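Local structure of beta-agarase D (Zobellia galactanivorans, 4ASM) at residues L152-P155 and D156-E160. The protein hydrolyses the beta-1,4-linkages of agarose at random with retention of anomeric configuration, the part described belonging to its GH16 catalytic domain. Sequence-based numbering, arbitrary orientation.
Sequences LLSP and DDTQE. With IMD (imidazole), chain C.
Ser154 and Asp156 meet inside the turn of a beta hairpin, a worked example of how side chains rather than backbone alone can close a connection between strands. The hydroxyl OG of Ser154 donates to Asp156 OD1 at 2.8 Å, arriving on the anti side of the carboxylate and 30° out of its plane. On the syn side Asp156 OD1 also accepts from Thr158 OG1 at 2.7 Å, while Thr158 N, approaching from above the plane, donates to the same oxygen, the bond that defines an Asx turn. With chi1 near +68°, Ser154 holds OG between its own N and carbonyl carbon, where it can also accept a longer bond from Gln159 N at 3.2 Å. The serine hydroxyl thus links the Asp156 carboxylate to the backbone of Gln159, where strand 159-166 begins. A type I turn runs from Ser154 to Asp157, and the backbone bond from Ser154 N to Gln159 O (2.8 Å) lies at the turn end of the hairpin formed by strands 147-153 and 159-166.

Leu153 and Glu160 form a non-hydrogen-bonded antiparallel pair, their side chains on the same face. CD1 of Leu153 lies against Glu160 CB at 3.8 Å, and its CD2 reaches Asp157 OD1, an oxygen hydrogen-bonded to His61. Glu160, probably the nucleophile by analogy with relatives, extends fully from a CG anti to its backbone N (chi1 167°), and its OE2 accepts a nearly linear bond at 2.6 Å from N1 of an imidazole that probably came from the crystallisation liquor; that imidazole also bonds Glu326, a probable substrate-binding residue.

Three donors on Asp156 OD1, with Lys317 in a salt bridge to OD2, would be expected to favour the anionic form of Asp156, its carboxylate tying the hairpin turn to Ser154, Thr158 and Lys317.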
loop_
_atom_site.group_PDB
_atom_site.type_symbol
_atom_site.label_atom_id
_atom_site.label_comp_id
_atom_site.label_asym_id
_atom_site.label_seq_id
_atom_site.Cartn_x
_atom_site.Cartn_y
_atom_site.Cartn_z
ATOM N N LEU A 152 -5.056 2.842 -0.636
ATOM C CA LEU A 152 -6.434 3.348 -0.656
ATOM C C LEU A 152 -7.135 2.923 0.634
ATOM O O LEU A 152 -7.014 1.752 1.055
ATOM C CB LEU A 152 -7.184 2.770 -1.867
ATOM C CG LEU A 152 -6.511 2.813 -3.234
ATOM C CD1 LEU A 152 -7.362 2.093 -4.277
ATOM C CD2 LEU A 152 -6.186 4.247 -3.672
ATOM N N LEU A 153 -7.873 3.839 1.264
ATOM C CA LEU A 153 -8.525 3.517 2.544
ATOM C C LEU A 153 -9.876 4.205 2.615
ATOM O O LEU A 153 -9.957 5.419 2.380
ATOM C CB LEU A 153 -7.650 3.951 3.720
ATOM C CG LEU A 153 -8.144 3.683 5.149
ATOM C CD1 LEU A 153 -8.317 2.184 5.431
ATOM C CD2 LEU A 153 -7.204 4.325 6.185
ATOM N N SER A 154 -10.928 3.449 2.923
ATOM C CA SER A 154 -12.253 4.073 3.043
ATOM C C SER A 154 -12.234 5.053 4.223
ATOM O O SER A 154 -11.530 4.817 5.206
ATOM C CB SER A 154 -13.360 3.013 3.180
ATOM O OG SER A 154 -13.272 2.328 4.407
ATOM N N PRO A 155 -12.953 6.180 4.102
ATOM C CA PRO A 155 -13.021 7.143 5.221
ATOM C C PRO A 155 -13.353 6.515 6.584
ATOM O O PRO A 155 -12.873 6.987 7.610
ATOM C CB PRO A 155 -14.129 8.104 4.770
ATOM C CG PRO A 155 -13.997 8.120 3.295
ATOM C CD PRO A 155 -13.610 6.699 2.891
ATOM N N ASP A 156 -14.177 5.461 6.596
ATOM C CA ASP A 156 -14.550 4.842 7.875
ATOM C C ASP A 156 -13.571 3.777 8.364
ATOM O O ASP A 156 -13.803 3.116 9.378
ATOM C CB ASP A 156 -15.988 4.304 7.829
ATOM C CG ASP A 156 -16.123 2.977 7.084
ATOM O OD1 ASP A 156 -15.128 2.431 6.536
ATOM O OD2 ASP A 156 -17.267 2.478 7.043
ATOM N N ASP A 157 -12.457 3.621 7.636
ATOM C CA ASP A 157 -11.326 2.777 8.062
ATOM C C ASP A 157 -11.639 1.258 8.043
ATOM O O ASP A 157 -10.895 0.479 8.635
ATOM C CB ASP A 157 -10.769 3.186 9.445
ATOM C CG ASP A 157 -10.128 4.560 9.443
ATOM O OD1 ASP A 157 -9.670 5.008 8.371
ATOM O OD2 ASP A 157 -10.072 5.172 10.541
ATOM N N THR A 158 -12.700 0.846 7.346
ATOM C CA THR A 158 -13.037 -0.600 7.296
ATOM C C THR A 158 -12.479 -1.342 6.070
ATOM O O THR A 158 -12.314 -2.549 6.103
ATOM C CB THR A 158 -14.563 -0.856 7.354
ATOM O OG1 THR A 158 -15.219 -0.253 6.240
ATOM C CG2 THR A 158 -15.160 -0.307 8.661
ATOM N N GLN A 159 -12.250 -0.622 4.974
ATOM C CA GLN A 159 -11.881 -1.273 3.720
ATOM C C GLN A 159 -10.680 -0.579 3.129
ATOM O O GLN A 159 -10.653 0.648 3.044
ATOM C CB GLN A 159 -13.042 -1.249 2.729
ATOM C CG GLN A 159 -14.325 -1.953 3.238
ATOM C CD GLN A 159 -15.478 -1.979 2.235
ATOM O OE1 GLN A 159 -16.644 -2.243 2.614
ATOM N NE2 GLN A 159 -15.194 -1.722 0.988
ATOM N N GLU A 160 -9.701 -1.373 2.684
ATOM C CA GLU A 160 -8.415 -0.838 2.206
ATOM C C GLU A 160 -7.890 -1.669 1.055
ATOM O O GLU A 160 -8.003 -2.888 1.073
ATOM C CB GLU A 160 -7.407 -0.839 3.356
ATOM C CG GLU A 160 -5.962 -0.601 2.954
ATOM C CD GLU A 160 -5.028 -0.624 4.141
ATOM O OE1 GLU A 160 -5.488 -0.481 5.299
ATOM O OE2 GLU A 160 -3.799 -0.760 3.892
HETATM N N1 IMD C . -1.512 0.146 4.753
HETATM C C2 IMD C . -1.316 1.218 5.539
HETATM N N3 IMD C . 0.011 1.441 5.633
HETATM C C4 IMD C . 0.666 0.512 4.898
HETATM C C5 IMD C . -0.308 -0.306 4.340
HETATM O O HOH W 1 -12.576 7.084 10.438
#